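Side-chain contacts in phiAB6 tailspike (Unidentified phage, PDB 5JS4), which fragments the exopolysaccharide of Acinetobacter baumannii as the trimeric, beta-helical tailspike of a bacteriophage: residues A[303-308]-A[392-397]; A[367-370]-A[375-378]; A[390-393]-A[399-402]. All blocks are in the same frame, centred on the assembly; numbering follows the deposited sequence.

In the fold
The three contacts lie close together on the beta-helix of the tailspike. The centres of contacts 2 and 3 are about 5 Å apart, and contact 1 is about 10 Å from each. Along the chain, contact 2 falls between the two halves of contact 1, and contact 3 starts on the segment where contact 1 ends. Strands 362-370 and 381-393 pair in parallel on one wall. Strands 374-379 and 398-402 pair in parallel on another. Contacts 2 and 3 each join the two walls across the interior. Contact 1 lies on the outer side, where Tyr-393 also reaches the second subunit and Tyr-394 belongs to a malonic acid pocket.

Contact 1. Residues A[303-308]-A[392-397]; sequences GKVSEF and LYYSQN
Val-305 places one methyl on each of two successive tyrosines, Tyr-393 and Tyr-394. It is the sole residue of 303-308 that touches 392-397. Its CB points at the other segment and comes within 4.0 Å of Tyr-393 CD2. Beyond CB the side chain forks. CG2 goes to Tyr-393 and sits over the middle of one ring face, 3.7 Å from the ring centroid and 12° off the normal. This is a CH-pi contact, and the methyl lies at similar distances from all six ring carbons. CG1 bears mainly on Tyr-394 but also grazes Tyr-393 CD2 at 3.9 Å. With chi1 at -179° it stands opposite the backbone N, and it meets Tyr-394 CE2 at 3.8 Å. The hydroxyl OH of Tyr-394 is also 3.8 Å from this CG1. The approach to the second ring is oblique.

The two tyrosines also fit each other. CB of Tyr-393 lies 3.8 Å above the plane of the Tyr-394 ring, over its centre. CZ of Tyr-394 in turn lies in the plane of the Tyr-393 ring, at its edge. Tyr-394 has a positive phi of 68° where the strand ends, and both tyrosine side chains set out towards Val-305. No hydrogen bond crosses between the segments. The Tyr-393 hydroxyl is instead hydrogen-bonded to the hydroxyl of Tyr-360 of the second subunit.

Val-305 is the centre of an inverse gamma turn, just ahead of helix 307-312, and Ser-306 takes the N-cap position of that helix. Tyr-394 lines a malonic acid pocket with Tyr-310, Arg-343, Ile-370 and Asn-371. The malonate is probably from the crystallisation liquor. The whole is a loop laid against the outer wall of a right-handed parallel beta-helix, the fold of pectate lyase-like proteins and many phage tailspikes.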
loop_
_atom_site.group_PDB
_atom_site.type_symbol
_atom_site.label_atom_id
_atom_site.label_comp_id
_atom_site.label_asym_id
_atom_site.label_seq_id
_atom_site.Cartn_x
_atom_site.Cartn_y
_atom_site.Cartn_z
ATOM N N GLY A 303 11.656 22.914 12.387
ATOM C CA GLY A 303 11.381 22.970 13.819
ATOM C C GLY A 303 9.954 22.614 14.177
ATOM O O GLY A 303 9.111 22.389 13.308
ATOM N N LYS A 304 9.685 22.553 15.477
ATOM C CA LYS A 304 8.318 22.426 15.955
ATOM C C LYS A 304 7.639 23.785 15.835
ATOM O O LYS A 304 8.282 24.793 15.516
ATOM C CB LYS A 304 8.283 21.924 17.403
ATOM C CG LYS A 304 8.983 20.588 17.598
ATOM C CD LYS A 304 8.846 20.069 19.021
ATOM C CE LYS A 304 9.765 18.884 19.268
ATOM N NZ LYS A 304 9.860 18.542 20.715
ATOM N N VAL A 305 6.338 23.805 16.088
ATOM C CA VAL A 305 5.539 25.016 15.954
ATOM C C VAL A 305 5.573 25.746 17.294
ATOM O O VAL A 305 4.642 25.663 18.095
ATOM C CB VAL A 305 4.107 24.673 15.491
ATOM C CG1 VAL A 305 3.265 25.928 15.309
ATOM C CG2 VAL A 305 4.165 23.894 14.181
ATOM N N SER A 306 6.682 26.443 17.534
ATOM C CA SER A 306 6.884 27.171 18.784
ATOM C C SER A 306 7.926 28.277 18.631
ATOM O O SER A 306 8.820 28.195 17.781
ATOM C CB SER A 306 7.306 26.212 19.903
ATOM O OG SER A 306 8.630 25.743 19.711
ATOM N N GLU A 307 7.807 29.299 19.474
ATOM C CA GLU A 307 8.723 30.443 19.458
ATOM C C GLU A 307 10.177 30.024 19.666
ATOM O O GLU A 307 11.087 30.657 19.127
ATOM C CB GLU A 307 8.321 31.476 20.520
ATOM C CG GLU A 307 6.974 32.144 20.278
ATOM C CD GLU A 307 6.946 33.041 19.051
ATOM O OE1 GLU A 307 7.990 33.628 18.695
ATOM O OE2 GLU A 307 5.865 33.169 18.441
ATOM N N PHE A 308 10.389 28.961 20.442
ATOM C CA PHE A 308 11.727 28.422 20.674
ATOM C C PHE A 308 12.442 28.162 19.350
ATOM O O PHE A 308 13.596 28.548 19.181
ATOM C CB PHE A 308 11.662 27.133 21.505
ATOM C CG PHE A 308 13.000 26.475 21.717
ATOM C CD1 PHE A 308 13.836 26.884 22.746
ATOM C CD2 PHE A 308 13.423 25.444 20.888
ATOM C CE1 PHE A 308 15.067 26.278 22.944
ATOM C CE2 PHE A 308 14.654 24.837 21.079
ATOM C CZ PHE A 308 15.476 25.254 22.110
ATOM N N LEU A 392 2.070 21.611 8.668
ATOM C CA LEU A 392 1.408 22.747 8.038
ATOM C C LEU A 392 0.293 23.234 8.954
ATOM O O LEU A 392 -0.805 22.680 8.959
ATOM C CB LEU A 392 0.868 22.336 6.663
ATOM C CG LEU A 392 1.916 21.809 5.674
ATOM C CD1 LEU A 392 1.268 21.438 4.348
ATOM C CD2 LEU A 392 3.037 22.814 5.453
ATOM N N TYR A 393 0.598 24.270 9.731
ATOM C CA TYR A 393 -0.265 24.712 10.823
ATOM C C TYR A 393 -0.878 26.086 10.550
ATOM O O TYR A 393 -0.204 27.000 10.074
ATOM C CB TYR A 393 0.529 24.776 12.133
ATOM C CG TYR A 393 0.734 23.457 12.861
ATOM C CD1 TYR A 393 1.171 22.313 12.191
ATOM C CD2 TYR A 393 0.535 23.366 14.239
ATOM C CE1 TYR A 393 1.376 21.120 12.865
ATOM C CE2 TYR A 393 0.743 22.175 14.920
ATOM C CZ TYR A 393 1.164 21.054 14.227
ATOM O OH TYR A 393 1.372 19.865 14.887
ATOM N N TYR A 394 -2.163 26.211 10.868
ATOM C CA TYR A 394 -2.867 27.503 10.940
ATOM C C TYR A 394 -3.063 28.242 9.610
ATOM O O TYR A 394 -3.272 29.457 9.618
ATOM C CB TYR A 394 -2.192 28.462 11.944
ATOM C CG TYR A 394 -1.690 27.845 13.235
ATOM C CD1 TYR A 394 -2.393 26.832 13.880
ATOM C CD2 TYR A 394 -0.514 28.299 13.821
ATOM C CE1 TYR A 394 -1.926 26.278 15.063
ATOM C CE2 TYR A 394 -0.041 27.758 15.004
ATOM C CZ TYR A 394 -0.746 26.746 15.621
ATOM O OH TYR A 394 -0.269 26.208 16.793
ATOM N N SER A 395 -3.024 27.540 8.477
ATOM C CA SER A 395 -3.325 28.194 7.197
ATOM C C SER A 395 -4.747 28.747 7.225
ATOM O O SER A 395 -5.630 28.175 7.861
ATOM C CB SER A 395 -3.151 27.247 6.007
ATOM O OG SER A 395 -4.020 26.137 6.098
ATOM N N GLN A 396 -4.961 29.865 6.545
ATOM C CA GLN A 396 -6.267 30.521 6.556
ATOM C C GLN A 396 -7.170 30.031 5.425
ATOM O O GLN A 396 -8.393 30.096 5.537
ATOM C CB GLN A 396 -6.087 32.036 6.492
ATOM C CG GLN A 396 -5.410 32.602 7.735
ATOM C CD GLN A 396 -4.305 33.597 7.427
ATOM O OE1 GLN A 396 -4.228 34.144 6.326
ATOM N NE2 GLN A 396 -3.434 33.829 8.403
ATOM N N ASN A 397 -6.569 29.537 4.345
ATOM C CA ASN A 397 -7.323 29.046 3.193
ATOM C C ASN A 397 -6.969 27.605 2.836
ATOM O O ASN A 397 -7.852 26.756 2.711
ATOM C CB ASN A 397 -7.084 29.949 1.982
ATOM C CG ASN A 397 -7.925 29.553 0.783
ATOM O OD1 ASN A 397 -7.395 29.159 -0.260
ATOM N ND2 ASN A 397 -9.240 29.642 0.926
#

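Contact 2. Residues A[367-370]-A[375-378]; sequences ITLI and QIVV
Leu-369 touches both Gln-375 and Ile-376 with its CD1 methyl. Its chain is stretched out, with chi2 at 180°, and this carries CD1 forward to the corner at 375-376. There CD1 lies 3.8 Å from CB of Gln-375. It is also 3.8 Å from CD1 of Ile-376, whose side chain crosses that of Leu-369 at about a right angle. Ile-376 is folded at chi2 (-70°), and its CD1 also comes within 4.2 Å of CD1 of Ile-367.

Gln-375 runs the other way. It is extended past CG and lies alongside Leu-369, pointing the opposite way, with CD 4.0 Å from CB of Leu-369. Its amide therefore ends beside the strand backbone, with NE2 3.2 Å from O of Leu-369. NE2 donates a hydrogen bond to O of Asn-371 and a weak one to O of Tyr-393. These bonds anchor the NE2 end of the buried amide.

All touching residues are buried. Strand 362-370 runs between 340-345 and 381-393, and strand 374-379 between 353-358 and 398-402. The contact forms part of the buried interior of the beta-helix, at the corner where the chain turns from one wall to the next.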
loop_
_atom_site.group_PDB
_atom_site.type_symbol
_atom_site.label_atom_id
_atom_site.label_comp_id
_atom_site.label_asym_id
_atom_site.label_seq_id
_atom_site.Cartn_x
_atom_site.Cartn_y
_atom_site.Cartn_z
ATOM N N ILE A 367 9.643 20.433 6.089
ATOM C CA ILE A 367 9.269 21.827 6.273
ATOM C C ILE A 367 8.211 21.981 7.359
ATOM O O ILE A 367 7.429 21.065 7.632
ATOM C CB ILE A 367 8.781 22.487 4.959
ATOM C CG1 ILE A 367 7.467 21.864 4.459
ATOM C CG2 ILE A 367 9.871 22.396 3.897
ATOM C CD1 ILE A 367 6.836 22.613 3.302
ATOM N N THR A 368 8.220 23.157 7.974
ATOM C CA THR A 368 7.212 23.558 8.939
ATOM C C THR A 368 6.743 24.947 8.537
ATOM O O THR A 368 7.543 25.880 8.499
ATOM C CB THR A 368 7.790 23.585 10.361
ATOM O OG1 THR A 368 8.314 22.294 10.676
ATOM C CG2 THR A 368 6.722 23.955 11.383
ATOM N N LEU A 369 5.454 25.072 8.226
ATOM C CA LEU A 369 4.875 26.346 7.799
ATOM C C LEU A 369 3.748 26.734 8.738
ATOM O O LEU A 369 2.908 25.902 9.084
ATOM C CB LEU A 369 4.360 26.266 6.365
ATOM C CG LEU A 369 5.393 25.857 5.309
ATOM C CD1 LEU A 369 4.752 25.817 3.933
ATOM C CD2 LEU A 369 6.591 26.792 5.294
ATOM N N ILE A 370 3.747 28.004 9.141
ATOM C CA ILE A 370 2.858 28.497 10.192
ATOM C C ILE A 370 2.125 29.753 9.718
ATOM O O ILE A 370 2.755 30.735 9.322
ATOM C CB ILE A 370 3.640 28.803 11.487
ATOM C CG1 ILE A 370 4.556 27.631 11.875
ATOM C CG2 ILE A 370 2.687 29.103 12.636
ATOM C CD1 ILE A 370 5.969 27.731 11.342
ATOM N N GLN A 375 -0.319 28.198 1.979
ATOM C CA GLN A 375 1.058 27.973 2.401
ATOM C C GLN A 375 1.923 27.597 1.200
ATOM O O GLN A 375 2.903 28.280 0.906
ATOM C CB GLN A 375 1.117 26.959 3.542
ATOM C CG GLN A 375 0.593 27.562 4.839
ATOM C CD GLN A 375 0.430 26.569 5.968
ATOM O OE1 GLN A 375 0.134 25.394 5.744
ATOM N NE2 GLN A 375 0.599 27.041 7.198
ATOM N N ILE A 376 1.530 26.553 0.484
ATOM C CA ILE A 376 2.196 26.170 -0.755
ATOM C C ILE A 376 1.276 26.495 -1.924
ATOM O O ILE A 376 0.171 25.968 -2.012
ATOM C CB ILE A 376 2.533 24.665 -0.772
ATOM C CG1 ILE A 376 3.450 24.299 0.405
ATOM C CG2 ILE A 376 3.159 24.268 -2.106
ATOM C CD1 ILE A 376 4.868 24.821 0.310
ATOM N N VAL A 377 1.735 27.373 -2.810
ATOM C CA VAL A 377 0.991 27.727 -4.010
ATOM C C VAL A 377 1.668 27.059 -5.198
ATOM O O VAL A 377 2.765 27.446 -5.592
ATOM C CB VAL A 377 0.941 29.255 -4.218
ATOM C CG1 VAL A 377 0.192 29.609 -5.497
ATOM C CG2 VAL A 377 0.286 29.926 -3.020
ATOM N N VAL A 378 1.014 26.046 -5.754
ATOM C CA VAL A 378 1.543 25.333 -6.910
ATOM C C VAL A 378 1.121 26.068 -8.171
ATOM O O VAL A 378 -0.062 26.334 -8.362
ATOM C CB VAL A 378 1.020 23.885 -6.981
ATOM C CG1 VAL A 378 1.614 23.164 -8.184
ATOM C CG2 VAL A 378 1.340 23.134 -5.695
#

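Contact 3. Residues A[390-393]-A[399-402]; sequences AWLY and GIYC
Leu-392 reaches across to the corner at 399-400 with a single methyl, CD1. Two atoms receive it. CA of Gly-399 is 4.4 Å from this CD1, and CG1 of Ile-400 is 4.3 Å from it. Gly-399 carries no side chain, and the methyl stands close to where one would begin, so this spot is snug. CD1 is trans to CA (chi2 180°) and so forms the far end of the leucine side chain. CD2, the other methyl, turns to Leu-369 on the adjacent strand. Ile-400 leaves its own backbone at an angle, and its ethyl arm swings round to Leu-392. This is the closer part of the contact. It is buried and wholly apolar, with no hydrogen bond between the segments.

As a whole the contact is small. The two segments bury only 82 Å² between them, and they draw apart on both sides of this point. Trp-391 and Tyr-393 lie on the other side of strand 381-393, towards the second subunit. Tyr-401 lies on the more open side of its strand and is partly exposed. Its OH is hydrogen-bonded to Asp-431.

Other strands complete the packing. Leu-392 also rests on Ile-418 and Phe-420 of strand 413-421. Ile-400 sits between Ile-376 of strand 374-379 and Met-428 of strand 426-430. The contact thus spans two walls of the beta-helix, with parallel strands flanking it on each.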
loop_
_atom_site.group_PDB
_atom_site.type_symbol
_atom_site.label_atom_id
_atom_site.label_comp_id
_atom_site.label_asym_id
_atom_site.label_seq_id
_atom_site.Cartn_x
_atom_site.Cartn_y
_atom_site.Cartn_z
ATOM N N ALA A 390 5.946 17.300 6.314
ATOM C CA ALA A 390 5.588 18.698 6.445
ATOM C C ALA A 390 4.597 18.880 7.578
ATOM O O ALA A 390 3.638 18.116 7.699
ATOM C CB ALA A 390 4.994 19.209 5.148
ATOM N N TRP A 391 4.849 19.891 8.406
ATOM C CA TRP A 391 3.927 20.292 9.460
ATOM C C TRP A 391 3.347 21.633 9.043
ATOM O O TRP A 391 4.046 22.644 9.029
ATOM C CB TRP A 391 4.642 20.337 10.815
ATOM C CG TRP A 391 5.256 18.999 11.159
ATOM C CD1 TRP A 391 4.743 17.770 10.853
ATOM C CD2 TRP A 391 6.487 18.755 11.854
ATOM N NE1 TRP A 391 5.575 16.780 11.307
ATOM C CE2 TRP A 391 6.653 17.354 11.924
ATOM C CE3 TRP A 391 7.467 19.580 12.418
ATOM C CZ2 TRP A 391 7.760 16.760 12.535
ATOM C CZ3 TRP A 391 8.567 18.988 13.027
ATOM C CH2 TRP A 391 8.702 17.591 13.081
ATOM N N LEU A 392 2.070 21.611 8.668
ATOM C CA LEU A 392 1.408 22.747 8.038
ATOM C C LEU A 392 0.293 23.234 8.954
ATOM O O LEU A 392 -0.805 22.680 8.959
ATOM C CB LEU A 392 0.868 22.336 6.663
ATOM C CG LEU A 392 1.916 21.809 5.674
ATOM C CD1 LEU A 392 1.268 21.438 4.348
ATOM C CD2 LEU A 392 3.037 22.814 5.453
ATOM N N TYR A 393 0.598 24.270 9.731
ATOM C CA TYR A 393 -0.265 24.712 10.823
ATOM C C TYR A 393 -0.878 26.086 10.550
ATOM O O TYR A 393 -0.204 27.000 10.074
ATOM C CB TYR A 393 0.529 24.776 12.133
ATOM C CG TYR A 393 0.734 23.457 12.861
ATOM C CD1 TYR A 393 1.171 22.313 12.191
ATOM C CD2 TYR A 393 0.535 23.366 14.239
ATOM C CE1 TYR A 393 1.376 21.120 12.865
ATOM C CE2 TYR A 393 0.743 22.175 14.920
ATOM C CZ TYR A 393 1.164 21.054 14.227
ATOM O OH TYR A 393 1.372 19.865 14.887
ATOM N N GLY A 399 -3.416 24.553 3.010
ATOM C CA GLY A 399 -2.020 24.170 3.170
ATOM C C GLY A 399 -1.333 24.132 1.815
ATOM O O GLY A 399 -0.232 24.656 1.650
ATOM N N ILE A 400 -1.998 23.505 0.847
ATOM C CA ILE A 400 -1.490 23.383 -0.517
ATOM C C ILE A 400 -2.609 23.750 -1.489
ATOM O O ILE A 400 -3.702 23.188 -1.419
ATOM C CB ILE A 400 -1.000 21.949 -0.811
ATOM C CG1 ILE A 400 0.061 21.525 0.211
ATOM C CG2 ILE A 400 -0.443 21.855 -2.226
ATOM C CD1 ILE A 400 0.379 20.044 0.203
ATOM N N TYR A 401 -2.327 24.688 -2.391
ATOM C CA TYR A 401 -3.308 25.166 -3.361
ATOM C C TYR A 401 -2.766 25.055 -4.783
ATOM O O TYR A 401 -1.678 25.549 -5.075
ATOM C CB TYR A 401 -3.685 26.621 -3.064
ATOM C CG TYR A 401 -4.569 27.251 -4.123
ATOM C CD1 TYR A 401 -5.739 26.626 -4.542
ATOM C CD2 TYR A 401 -4.237 28.477 -4.700
ATOM C CE1 TYR A 401 -6.551 27.197 -5.508
ATOM C CE2 TYR A 401 -5.046 29.056 -5.665
ATOM C CZ TYR A 401 -6.202 28.411 -6.065
ATOM O OH TYR A 401 -7.011 28.977 -7.024
ATOM N N CYS A 402 -3.536 24.405 -5.657
ATOM C CA CYS A 402 -3.198 24.289 -7.076
ATOM C C CYS A 402 -4.386 24.717 -7.933
ATOM O O CYS A 402 -5.383 24.000 -8.040
ATOM C CB CYS A 402 -2.785 22.853 -7.416
ATOM S SG CYS A 402 -2.386 22.581 -9.158
#